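Local coordinates for peptidoglycan synthetase penicillin-binding protein 3 (Bifidobacterium adolescentis, PDB 4YE5), which probably binds penicillin and, as in related membrane-anchored transpeptidases, is thought to cross-link the peptide chains of cell-wall peptidoglycan, at residues T154-L159 with D222-T227; S240-A245 with V279-E284; I288-A293 with V345-A350; L411-S416 with G422-Q427; P511-R516 with A554-T559. All blocks are in the same frame, centred on the assembly; numbering follows the deposited sequence. Where two conformers were deposited one is given.

Contact 1 of 5, residues T154-L159 with D222-T227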
# COMPACT_ATOMS: atom_id res chain seq x y z
N THR A 154 0.38 -3.02 -15.05
CA THR A 154 0.39 -4.02 -13.98
C THR A 154 1.23 -3.68 -12.76
O THR A 154 1.12 -4.36 -11.72
CB THR A 154 0.89 -5.39 -14.50
OG1 THR A 154 2.22 -5.23 -15.01
CG2 THR A 154 -0.03 -5.92 -15.61
N LEU A 155 2.09 -2.67 -12.87
CA LEU A 155 2.96 -2.31 -11.74
C LEU A 155 2.14 -2.06 -10.48
O LEU A 155 1.20 -1.28 -10.50
CB LEU A 155 3.81 -1.07 -12.06
CG LEU A 155 4.74 -0.64 -10.91
CD1 LEU A 155 5.95 -1.57 -10.80
CD2 LEU A 155 5.20 0.80 -11.11
N MSE A 156 2.48 -2.75 -9.39
CA MSE A 156 1.75 -2.66 -8.12
C MSE A 156 0.20 -2.55 -8.28
O MSE A 156 -0.46 -1.80 -7.57
CB MSE A 156 2.31 -1.50 -7.26
CG MSE A 156 2.09 -0.06 -7.84
SE MSE A 156 2.83 1.37 -6.68
CE MSE A 156 4.07 2.08 -7.98
N GLY A 157 -0.35 -3.34 -9.20
CA GLY A 157 -1.75 -3.18 -9.61
C GLY A 157 -2.74 -3.34 -8.47
O GLY A 157 -3.67 -2.54 -8.33
N SER A 158 -2.56 -4.36 -7.64
CA SER A 158 -3.54 -4.61 -6.59
C SER A 158 -3.29 -3.71 -5.39
O SER A 158 -4.20 -3.48 -4.57
CB SER A 158 -3.51 -6.09 -6.16
OG SER A 158 -2.22 -6.42 -5.68
N LEU A 159 -2.07 -3.20 -5.29
CA LEU A 159 -1.78 -2.20 -4.25
C LEU A 159 -2.46 -0.86 -4.57
O LEU A 159 -2.94 -0.17 -3.68
CB LEU A 159 -0.27 -1.98 -4.08
CG LEU A 159 0.18 -1.04 -2.96
CD1 LEU A 159 -0.33 -1.50 -1.61
CD2 LEU A 159 1.70 -0.88 -2.95
N ASP A 222 10.84 2.58 -9.59
CA ASP A 222 11.97 1.75 -10.05
C ASP A 222 12.28 0.60 -9.09
O ASP A 222 12.56 -0.52 -9.52
CB ASP A 222 13.22 2.60 -10.30
CG ASP A 222 12.94 3.77 -11.26
OD1 ASP A 222 12.66 3.50 -12.45
OD2 ASP A 222 12.98 4.94 -10.82
N VAL A 223 12.24 0.85 -7.79
CA VAL A 223 12.45 -0.25 -6.84
C VAL A 223 11.28 -1.24 -6.90
O VAL A 223 11.47 -2.46 -6.84
CB VAL A 223 12.63 0.27 -5.40
CG1 VAL A 223 12.81 -0.90 -4.41
CG2 VAL A 223 13.84 1.26 -5.32
N GLN A 224 10.06 -0.72 -6.98
CA GLN A 224 8.88 -1.57 -7.05
C GLN A 224 8.93 -2.45 -8.30
O GLN A 224 8.68 -3.65 -8.25
CB GLN A 224 7.60 -0.72 -7.07
CG GLN A 224 6.30 -1.57 -7.09
CD GLN A 224 5.95 -2.17 -5.73
OE1 GLN A 224 6.34 -1.66 -4.69
NE2 GLN A 224 5.15 -3.22 -5.74
N TRP A 225 9.27 -1.84 -9.42
CA TRP A 225 9.34 -2.58 -10.68
C TRP A 225 10.39 -3.68 -10.60
O TRP A 225 10.13 -4.81 -11.00
CB TRP A 225 9.65 -1.68 -11.88
CG TRP A 225 9.61 -2.44 -13.19
CD1 TRP A 225 8.52 -2.60 -14.02
CD2 TRP A 225 10.69 -3.15 -13.81
NE1 TRP A 225 8.87 -3.36 -15.11
CE2 TRP A 225 10.19 -3.71 -15.01
CE3 TRP A 225 12.03 -3.37 -13.48
CZ2 TRP A 225 10.98 -4.48 -15.86
CZ3 TRP A 225 12.82 -4.14 -14.33
CH2 TRP A 225 12.29 -4.68 -15.50
N TYR A 226 11.58 -3.35 -10.09
CA TYR A 226 12.64 -4.38 -10.02
C TYR A 226 12.27 -5.50 -9.05
O TYR A 226 12.58 -6.68 -9.28
CB TYR A 226 14.00 -3.77 -9.67
CG TYR A 226 15.15 -4.73 -9.95
CD1 TYR A 226 15.66 -4.88 -11.25
CD2 TYR A 226 15.70 -5.47 -8.94
CE1 TYR A 226 16.71 -5.77 -11.50
CE2 TYR A 226 16.73 -6.38 -9.19
CZ TYR A 226 17.24 -6.52 -10.46
OH TYR A 226 18.27 -7.41 -10.68
N THR A 227 11.62 -5.15 -7.95
CA THR A 227 11.25 -6.15 -6.97
C THR A 227 10.21 -7.12 -7.57
O THR A 227 10.30 -8.33 -7.38
CB THR A 227 10.72 -5.50 -5.69
OG1 THR A 227 11.74 -4.66 -5.13
CG2 THR A 227 10.34 -6.57 -4.67
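Leu155 and Met156 lie against Gln224 and Trp225 where a loop of the dimerisation domain, turning into helix 157-160, meets helix 221-238, which packs on the sheet of the penicillin-binding transpeptidase fold. Leu155 reaches over with one methyl. Its CG points opposite the backbone N (chi1 -180°), and CD1 settles on the helix backbone, 3.5 Å from Trp225 CA. From there CD1 also meets Trp225 CB at 3.9 Å and Gln224 CG at 3.7 Å, wedged between the roots of two consecutive side chains. The Trp225 indole, met obliquely by the same methyl, is largely exposed.

Met156, a selenomethionine at the N-cap position of the short helix, touches through its CB rather than through its selenium end. This CB approaches Gln224 NE2 at 3.7 Å and Gln224 CG at 4.0 Å. The glutamine starts out trans and then bends at CG (chi2 77°), which brings its amide alongside the Met156 root. Both ends of that buried amide are held: OE1 accepts from the backbone N of Leu258 in strand 255-260, and NE2 donates to Glu228. A polar tie accompanies the packing one helical turn further along: a single carboxylate oxygen, Glu228 OE2, receives both Gln224 NE2 and the backbone N of Met156.

Contact 2 of 5, residues S240-A245 with V279-E284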
# COMPACT_ATOMS: atom_id res chain seq x y z
N SER A 240 7.70 -21.27 -6.96
CA SER A 240 6.94 -21.07 -5.74
C SER A 240 5.47 -20.88 -6.06
O SER A 240 5.13 -20.36 -7.11
CB SER A 240 7.45 -19.83 -5.02
OG SER A 240 8.84 -19.91 -4.81
N ALA A 241 4.59 -21.31 -5.15
CA ALA A 241 3.16 -21.06 -5.35
C ALA A 241 2.92 -19.55 -5.41
O ALA A 241 2.06 -19.07 -6.15
CB ALA A 241 2.34 -21.69 -4.24
N TRP A 242 3.69 -18.80 -4.63
CA TRP A 242 3.63 -17.34 -4.67
C TRP A 242 4.83 -16.80 -3.94
O TRP A 242 5.51 -17.55 -3.23
CB TRP A 242 2.32 -16.75 -4.06
CG TRP A 242 1.89 -17.22 -2.65
CD1 TRP A 242 0.80 -18.01 -2.36
CD2 TRP A 242 2.49 -16.87 -1.38
NE1 TRP A 242 0.72 -18.19 -0.99
CE2 TRP A 242 1.72 -17.50 -0.37
CE3 TRP A 242 3.60 -16.11 -0.99
CZ2 TRP A 242 2.03 -17.40 0.99
CZ3 TRP A 242 3.91 -16.00 0.37
CH2 TRP A 242 3.13 -16.66 1.34
N GLY A 243 5.12 -15.52 -4.14
CA GLY A 243 6.21 -14.87 -3.44
C GLY A 243 5.80 -13.45 -3.13
O GLY A 243 5.04 -12.84 -3.91
N ILE A 244 6.25 -12.92 -2.00
CA ILE A 244 6.01 -11.51 -1.67
C ILE A 244 7.32 -10.93 -1.16
O ILE A 244 8.18 -11.66 -0.67
CB ILE A 244 4.88 -11.34 -0.61
CG1 ILE A 244 5.32 -11.83 0.75
CG2 ILE A 244 3.58 -12.06 -1.03
CD1 ILE A 244 4.14 -12.10 1.73
N ALA A 245 7.51 -9.62 -1.30
CA ALA A 245 8.76 -8.98 -0.92
C ALA A 245 8.47 -7.57 -0.50
O ALA A 245 7.53 -6.94 -1.02
CB ALA A 245 9.74 -8.96 -2.10
N VAL A 279 -0.04 -7.61 1.24
CA VAL A 279 -0.80 -6.94 2.31
C VAL A 279 -1.53 -7.93 3.23
O VAL A 279 -1.50 -7.78 4.46
CB VAL A 279 -1.85 -5.93 1.71
CG1 VAL A 279 -2.79 -5.39 2.79
CG2 VAL A 279 -1.14 -4.77 1.00
N SER A 280 -2.19 -8.93 2.64
CA SER A 280 -3.10 -9.79 3.41
C SER A 280 -2.49 -11.04 4.05
O SER A 280 -2.96 -11.51 5.09
CB SER A 280 -4.29 -10.22 2.54
OG SER A 280 -3.83 -10.87 1.36
N GLU A 281 -1.47 -11.62 3.43
CA GLU A 281 -0.96 -12.91 3.90
C GLU A 281 -0.43 -12.86 5.34
O GLU A 281 0.33 -11.96 5.71
CB GLU A 281 0.16 -13.40 2.97
CG GLU A 281 0.43 -14.89 3.10
CD GLU A 281 -0.67 -15.72 2.45
OE1 GLU A 281 -1.32 -15.24 1.50
OE2 GLU A 281 -0.90 -16.85 2.88
N THR A 282 -0.84 -13.82 6.17
CA THR A 282 -0.20 -13.97 7.48
C THR A 282 0.37 -15.38 7.61
O THR A 282 -0.09 -16.30 6.95
CB THR A 282 -1.15 -13.68 8.66
OG1 THR A 282 -2.21 -14.65 8.66
CG2 THR A 282 -1.76 -12.27 8.55
N PHE A 283 1.38 -15.54 8.46
CA PHE A 283 2.10 -16.80 8.57
C PHE A 283 2.93 -16.75 9.83
O PHE A 283 3.24 -15.66 10.34
CB PHE A 283 3.04 -16.97 7.37
CG PHE A 283 3.87 -15.73 7.07
CD1 PHE A 283 5.10 -15.54 7.66
CD2 PHE A 283 3.38 -14.74 6.22
CE1 PHE A 283 5.86 -14.39 7.39
CE2 PHE A 283 4.12 -13.59 5.94
CZ PHE A 283 5.35 -13.41 6.52
N GLU A 284 3.31 -17.93 10.33
CA GLU A 284 4.27 -18.00 11.42
C GLU A 284 5.61 -17.63 10.85
O GLU A 284 5.96 -18.11 9.76
CB GLU A 284 4.32 -19.41 12.03
CG GLU A 284 3.03 -19.83 12.75
CD GLU A 284 3.05 -21.31 13.11
OE1 GLU A 284 3.15 -22.15 12.18
OE2 GLU A 284 2.98 -21.64 14.31
O HOH W 1 -1.89 -19.02 0.95
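Glu281 leans against the indole of Trp242 from the first non-helical position after helix 277-280, and its side chain can be followed outward atom by atom. CB is the root of the contact, loosely facing Ile244 CD1 at 4.4 Å. The next carbon is trans to the backbone N (chi1 -161°), which carries it across to the six-membered part of the indole, with CG 3.6 Å from Trp242 CZ2 and 3.7 Å from Trp242 CH2. A bend there (chi2 74°) turns the carboxylate back along the ring, where CD sits 3.5 Å from Trp242 CZ2, its plane inclined 43° to that of the indole. At the tip OE2 lies 3.5 Å from Trp242 CZ2 and accepts from a water at 3.1 Å, and the same water takes a weak bond from Trp242 NE1, so solvent closes a loop between carboxylate and indole N-H. OE1 has a long, weak ion pair with Arg277, which also makes a cation-pi contact with Trp242; indole, carboxylate and guanidinium thus form one cluster.

Deeper in, Ile244 CD1 touches Phe283 CE2 at 4.5 Å, extending the contact into apolar core. Trp242 and Ile244 project from one face of strand 242-249, which runs between strands 255-260 and 517-524 of the five-stranded sheet, while Phe283 rests on Val522 of strand 517-524 and Ile503 of strand 501-510.

Contact 3 of 5, residues I288-A293 with V345-A350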
# COMPACT_ATOMS: atom_id res chain seq x y z
N ILE A 288 13.11 -16.69 12.30
CA ILE A 288 13.31 -15.24 12.33
C ILE A 288 12.76 -14.66 13.64
O ILE A 288 13.31 -13.71 14.19
CB ILE A 288 12.64 -14.54 11.10
CG1 ILE A 288 13.08 -15.25 9.81
CG2 ILE A 288 12.98 -13.02 11.08
CD1 ILE A 288 12.75 -14.53 8.52
N GLY A 289 11.68 -15.25 14.14
CA GLY A 289 11.11 -14.88 15.43
C GLY A 289 12.04 -14.99 16.64
O GLY A 289 11.77 -14.38 17.69
N LYS A 290 13.13 -15.77 16.52
CA LYS A 290 14.09 -15.90 17.61
C LYS A 290 14.75 -14.55 17.88
O LYS A 290 15.22 -14.30 19.00
CB LYS A 290 15.21 -16.89 17.27
CG LYS A 290 14.80 -18.38 17.19
CD LYS A 290 16.10 -19.19 16.97
CE LYS A 290 15.84 -20.71 16.95
NZ LYS A 290 14.98 -21.13 15.83
N VAL A 291 14.83 -13.70 16.86
CA VAL A 291 15.42 -12.37 17.05
C VAL A 291 14.67 -11.60 18.14
O VAL A 291 15.29 -10.95 18.99
CB VAL A 291 15.46 -11.55 15.75
CG1 VAL A 291 15.91 -10.10 16.02
CG2 VAL A 291 16.44 -12.23 14.77
N LEU A 292 13.35 -11.71 18.12
CA LEU A 292 12.52 -10.99 19.08
C LEU A 292 12.68 -11.52 20.50
O LEU A 292 12.83 -10.74 21.46
CB LEU A 292 11.03 -11.04 18.71
CG LEU A 292 10.61 -10.81 17.25
CD1 LEU A 292 9.14 -10.46 17.20
CD2 LEU A 292 11.44 -9.76 16.57
N ALA A 293 12.64 -12.84 20.65
CA ALA A 293 12.71 -13.43 22.00
C ALA A 293 14.08 -13.23 22.64
O ALA A 293 14.20 -12.94 23.84
CB ALA A 293 12.36 -14.93 21.98
N VAL A 345 16.11 -25.82 20.41
CA VAL A 345 16.49 -26.44 21.67
C VAL A 345 17.29 -25.43 22.49
O VAL A 345 17.01 -25.21 23.67
CB VAL A 345 17.28 -27.75 21.46
CG1 VAL A 345 17.86 -28.24 22.79
CG2 VAL A 345 16.37 -28.83 20.83
N GLY A 346 18.27 -24.78 21.87
CA GLY A 346 19.02 -23.73 22.53
C GLY A 346 18.15 -22.61 23.10
O GLY A 346 18.40 -22.12 24.20
N MSE A 347 17.11 -22.23 22.35
CA MSE A 347 16.22 -21.16 22.79
C MSE A 347 15.43 -21.59 24.03
O MSE A 347 15.23 -20.81 24.96
CB MSE A 347 15.24 -20.76 21.68
CG MSE A 347 15.87 -20.02 20.50
SE MSE A 347 16.71 -18.35 21.03
CE MSE A 347 15.16 -17.21 21.33
N VAL A 348 14.97 -22.83 24.03
CA VAL A 348 14.27 -23.36 25.20
C VAL A 348 15.16 -23.38 26.43
O VAL A 348 14.75 -22.97 27.52
CB VAL A 348 13.73 -24.77 24.92
CG1 VAL A 348 13.30 -25.48 26.23
CG2 VAL A 348 12.59 -24.68 23.90
N ILE A 349 16.39 -23.84 26.26
CA ILE A 349 17.34 -23.84 27.37
C ILE A 349 17.66 -22.42 27.83
O ILE A 349 17.56 -22.11 29.02
CB ILE A 349 18.65 -24.58 27.01
CG1 ILE A 349 18.34 -26.05 26.74
CG2 ILE A 349 19.67 -24.43 28.15
CD1 ILE A 349 19.53 -26.87 26.28
N ALA A 350 18.01 -21.54 26.89
CA ALA A 350 18.37 -20.16 27.22
C ALA A 350 17.21 -19.41 27.89
O ALA A 350 17.43 -18.58 28.76
CB ALA A 350 18.83 -19.40 25.97
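Lys290, Ala293 and Met347 form a buried apolar helix-to-helix contact between the first turn of helix 290-299 and the middle of the short helix 344-350, in the helical part of the transpeptidase domain beside its probable active site. Lys290 lies in a Ser-x-x-Lys pattern with Ser287, consistent with the nucleophile motif of penicillin-binding proteins. Met347, a selenomethionine, does most of the touching. Its chain folds at both chi2 (-60°) and chi3 (-75°), so that different atoms serve different partners: CG lies 3.6 Å from both CD and CE of Lys290, while the terminal CE curls round to Ala293 CB at 3.7 Å and to the backbone O of Lys290, also at 3.7 Å. The lysine chain runs straight as far as CE, its methylenes passing obliquely over the folded selenomethionine. A final bend (chi4 64°) delivers NZ to Ser287 OG and Asn344 OD1, both hydrogen-bonded, with a weaker bond to Ser342 O. Ser342 and Asn344 fit the Ser-x-Asn motif of this family, and Met347 packs under the lysine that joins the two motifs. Leu339 and Ile338 of helix 335-340 flank the pair, and on the far side of helix 290-299 Val291 and Leu292 meet helix 408-419.

Contact 4 of 5, residues L411-S416 with G422-Q427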
# COMPACT_ATOMS: atom_id res chain seq x y z
N LEU A 411 6.68 -8.21 10.29
CA LEU A 411 7.96 -8.90 10.42
C LEU A 411 9.10 -7.93 10.07
O LEU A 411 10.12 -7.86 10.75
CB LEU A 411 7.99 -10.10 9.47
CG LEU A 411 9.25 -10.96 9.58
CD1 LEU A 411 9.45 -11.37 11.01
CD2 LEU A 411 9.13 -12.18 8.66
N THR A 412 8.90 -7.16 9.01
CA THR A 412 9.91 -6.27 8.50
C THR A 412 10.14 -5.13 9.49
O THR A 412 11.27 -4.74 9.74
CB THR A 412 9.50 -5.74 7.12
OG1 THR A 412 9.50 -6.83 6.19
CG2 THR A 412 10.49 -4.69 6.62
N ASN A 413 9.06 -4.59 10.07
CA ASN A 413 9.20 -3.55 11.07
C ASN A 413 9.91 -4.05 12.34
O ASN A 413 10.70 -3.32 12.93
CB ASN A 413 7.85 -2.93 11.45
CG ASN A 413 7.98 -1.45 11.81
OD1 ASN A 413 8.89 -0.77 11.32
ND2 ASN A 413 7.08 -0.95 12.66
N ALA A 414 9.63 -5.29 12.74
CA ALA A 414 10.29 -5.86 13.93
C ALA A 414 11.79 -5.99 13.70
O ALA A 414 12.61 -5.64 14.55
CB ALA A 414 9.68 -7.23 14.27
N ILE A 415 12.17 -6.49 12.53
CA ILE A 415 13.58 -6.56 12.18
C ILE A 415 14.23 -5.17 12.07
O ILE A 415 15.40 -4.98 12.44
CB ILE A 415 13.78 -7.35 10.88
CG1 ILE A 415 13.40 -8.82 11.12
CG2 ILE A 415 15.22 -7.22 10.35
CD1 ILE A 415 14.27 -9.51 12.20
N SER A 416 13.47 -4.19 11.59
CA SER A 416 13.99 -2.83 11.49
C SER A 416 14.44 -2.31 12.85
O SER A 416 15.37 -1.49 12.94
CB SER A 416 12.94 -1.87 10.92
OG SER A 416 12.12 -1.37 11.96
N GLY A 422 17.43 -0.00 18.05
CA GLY A 422 16.49 -0.43 19.08
C GLY A 422 15.18 0.34 19.11
O GLY A 422 14.36 0.15 20.02
N VAL A 423 15.00 1.21 18.12
CA VAL A 423 13.83 2.09 18.05
C VAL A 423 12.88 1.59 16.96
O VAL A 423 13.29 1.24 15.86
CB VAL A 423 14.24 3.55 17.77
CG1 VAL A 423 13.01 4.43 17.49
CG2 VAL A 423 15.05 4.13 18.95
N LYS A 424 11.60 1.49 17.30
CA LYS A 424 10.59 1.13 16.30
C LYS A 424 9.80 2.37 15.90
O LYS A 424 9.21 3.05 16.75
CB LYS A 424 9.61 0.07 16.84
CG LYS A 424 8.57 -0.38 15.80
CD LYS A 424 7.88 -1.69 16.19
CE LYS A 424 6.90 -1.50 17.33
NZ LYS A 424 5.74 -0.66 16.94
N LYS A 425 9.80 2.67 14.60
CA LYS A 425 8.96 3.73 14.07
C LYS A 425 7.67 3.21 13.45
O LYS A 425 7.62 2.08 12.98
CB LYS A 425 9.72 4.53 13.01
CG LYS A 425 10.74 5.49 13.59
CD LYS A 425 11.17 6.49 12.54
CE LYS A 425 12.04 7.57 13.13
NZ LYS A 425 12.67 8.34 12.04
N PRO A 426 6.61 4.03 13.45
CA PRO A 426 5.46 3.61 12.64
C PRO A 426 5.89 3.60 11.17
O PRO A 426 6.59 4.51 10.73
CB PRO A 426 4.43 4.72 12.91
CG PRO A 426 5.25 5.91 13.32
CD PRO A 426 6.42 5.35 14.07
N GLN A 427 5.51 2.58 10.41
CA GLN A 427 5.84 2.58 8.99
C GLN A 427 5.01 3.61 8.25
O GLN A 427 3.94 4.01 8.73
CB GLN A 427 5.62 1.20 8.39
CG GLN A 427 6.68 0.21 8.84
CD GLN A 427 6.12 -1.19 8.89
OE1 GLN A 427 5.05 -1.44 9.48
NE2 GLN A 427 6.84 -2.13 8.28
O HOH W 2 10.72 0.61 12.71
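Asn413, on helix 408-419, is met by Lys424, Lys425 and Gln427 of the chain that returns along the helix after a short turn. The hydrogen bond across the contact is nearly linear: Asn413 ND2 donates to Lys425 O at 3.1 Å with an N-H...O angle of 162°, the acceptor lying in the plane of the amide and the donor close to the line of the carbonyl. A water adds a second link, accepting from the backbone N of Lys425 at 2.9 Å and standing 2.7 Å from Asn413 OD1.

Stacking comes next. Gln427 CG stands beside its own backbone N (chi1 -72°) and the chain then runs extended, which lays its amide over that of Asn413. The two amides are almost parallel, 8° apart, with the side chains sliding past each other in opposite directions; Gln427 CD is 3.5 Å from Asn413 CG, and Gln427 NE2 extends back over Asn413 CB at 3.4 Å. Gln248 secures this pair by giving its NE2 to Asn413 OD1 and accepting from Gln427 NE2, which also donates to Met409 O. Both buried amides are fixed in rotation as a result.

Van der Waals contact is smaller: the Lys424 chain crosses Asn413 at about a right angle, its CG 3.5 Å from ND2. Strand 423-424 pairs with strand 450-451, while on the other side Thr412 and Ile415 set helix 408-419 onto strands 242-249, 501-510 and 517-524 of the five-stranded sheet of the transpeptidase domain.

Contact 5 of 5, residues P511-R516 with A554-T559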
# COMPACT_ATOMS: atom_id res chain seq x y z
N PRO A 511 23.49 -2.17 4.34
CA PRO A 511 24.64 -2.96 4.79
C PRO A 511 24.68 -3.05 6.31
O PRO A 511 24.25 -2.09 6.98
CB PRO A 511 25.85 -2.19 4.27
CG PRO A 511 25.36 -0.76 3.98
CD PRO A 511 23.86 -0.84 3.80
N ALA A 512 25.17 -4.16 6.86
CA ALA A 512 25.18 -4.36 8.31
C ALA A 512 25.93 -3.26 9.08
O ALA A 512 25.59 -2.95 10.22
CB ALA A 512 25.76 -5.74 8.67
N ASP A 513 26.96 -2.69 8.46
CA ASP A 513 27.81 -1.75 9.20
C ASP A 513 27.32 -0.29 9.14
O ASP A 513 27.89 0.58 9.77
CB ASP A 513 29.28 -1.88 8.78
CG ASP A 513 29.48 -1.83 7.27
OD1 ASP A 513 28.65 -2.37 6.51
OD2 ASP A 513 30.50 -1.25 6.85
N ASN A 514 26.23 -0.05 8.41
CA ASN A 514 25.60 1.27 8.34
C ASN A 514 24.23 1.07 7.73
O ASN A 514 24.02 1.42 6.57
CB ASN A 514 26.42 2.23 7.46
CG ASN A 514 25.87 3.67 7.44
OD1 ASN A 514 24.97 4.01 8.22
ND2 ASN A 514 26.39 4.50 6.54
N PRO A 515 23.31 0.44 8.49
CA PRO A 515 22.08 -0.12 7.90
C PRO A 515 21.29 0.92 7.12
O PRO A 515 21.05 2.02 7.60
CB PRO A 515 21.30 -0.57 9.14
CG PRO A 515 22.38 -1.00 10.10
CD PRO A 515 23.41 0.13 9.93
N ARG A 516 20.86 0.54 5.93
CA ARG A 516 20.12 1.46 5.07
C ARG A 516 18.74 0.90 4.75
O ARG A 516 17.74 1.63 4.79
CB ARG A 516 20.91 1.66 3.79
CG ARG A 516 20.21 2.49 2.75
CD ARG A 516 20.38 3.97 3.01
NE ARG A 516 19.93 4.75 1.86
CZ ARG A 516 20.75 5.35 1.00
NH1 ARG A 516 22.07 5.30 1.17
NH2 ARG A 516 20.23 6.04 -0.00
N ALA A 554 30.64 0.74 -0.27
CA ALA A 554 30.96 -0.62 0.13
C ALA A 554 31.23 -0.73 1.64
O ALA A 554 31.69 0.22 2.27
CB ALA A 554 32.15 -1.13 -0.67
N SER A 555 30.95 -1.90 2.21
CA SER A 555 31.20 -2.11 3.64
C SER A 555 32.67 -2.06 3.99
O SER A 555 33.53 -2.33 3.15
CB SER A 555 30.63 -3.47 4.07
OG SER A 555 29.21 -3.47 4.03
N SER A 556 32.96 -1.73 5.24
CA SER A 556 34.29 -1.90 5.82
C SER A 556 34.45 -3.32 6.36
O SER A 556 33.45 -4.00 6.63
CB SER A 556 34.50 -0.87 6.94
OG SER A 556 34.52 0.45 6.43
N PRO A 557 35.70 -3.78 6.53
CA PRO A 557 35.91 -5.13 7.06
C PRO A 557 35.26 -5.32 8.43
O PRO A 557 35.27 -4.41 9.27
CB PRO A 557 37.44 -5.22 7.17
CG PRO A 557 37.95 -4.29 6.11
CD PRO A 557 36.96 -3.15 6.10
N ARG A 558 34.69 -6.50 8.65
CA ARG A 558 34.15 -6.87 9.96
C ARG A 558 35.29 -7.17 10.96
O ARG A 558 36.12 -8.04 10.71
CB ARG A 558 33.24 -8.10 9.81
CG ARG A 558 32.43 -8.42 11.06
CD ARG A 558 31.57 -9.69 10.90
NE ARG A 558 30.69 -9.83 12.05
CZ ARG A 558 30.10 -10.96 12.43
NH1 ARG A 558 30.28 -12.08 11.74
NH2 ARG A 558 29.33 -10.96 13.51
N THR A 559 35.32 -6.47 12.09
CA THR A 559 36.39 -6.67 13.06
C THR A 559 35.92 -7.03 14.46
O THR A 559 36.74 -7.22 15.35
CB THR A 559 37.29 -5.42 13.21
OG1 THR A 559 36.51 -4.31 13.66
CG2 THR A 559 37.99 -5.08 11.88
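A first torsion of 51° sets Asp513 CG between its own backbone N and carbonyl carbon and presents the carboxylate to Ser555 and Ser556. On the opposing loop Ser555 has chi1 at -69°, so that OG stands beside its own backbone N and points at the aspartate. The two oxygens of the carboxylate then serve consecutive residues. Ser555 OG donates to Asp513 OD1 at 2.8 Å, and the backbone N of Ser556 donates to Asp513 OD2 at 3.0 Å with an N-H...O angle of 159°. Each donor arrives on the syn side of its oxygen but well tilted out of the carboxylate plane, the backbone N more than the hydroxyl. With both oxygens engaged, the carboxylate is held against rotation about its last bond. Ser555 OG is itself an acceptor for the backbone N of Arg482, which makes the hydroxyl a relay between a third chain segment and the aspartate.

Beside these bonds Pro511 CB packs on Ser555 OG at 3.6 Å. Pro511, preceded by a cis peptide, begins a type I beta turn closed by Asn514 N to Pro511 O at 3.2 Å, and Asp513 occupies the third position of that turn. The turn lies in the loop of the beta hairpin formed by strands 501-510 and 517-524 in the transpeptidase domain's five-stranded sheet, and the partner loop is the C-terminal tail that follows helix 535-549. Gly480 and Arg482, just ahead of strand 484-492, make backbone hydrogen bonds to Ser555 and Ala512 respectively, fastening the tail and the turn to the same edge region.

Overall arrangement
Contacts 1, 2 and 3 are buried; 3 is apolar packing around a lysine chain, 1 mixes methyl packing with a glutamine amide, and 2 sets a carboxylate against an indole. Contact 4, partly buried, is built on amides, and 5, near the surface, on a carboxylate. Contact 1 packs on one face of strand 242-249, through Thr227 CG2 and Ala245 CB (3.6 Å), whereas contacts 2 and 4 use the other face and meet at Phe283 and Leu411. Contacts 3 and 4 pack on each other, Ile288 on Leu411 and Ile415, Leu292 on Ala414. Contact 2 adjoins contact 3 in sequence. Contact 5 touches none of the others; its nearest atoms lie about 7 Å from contact 4.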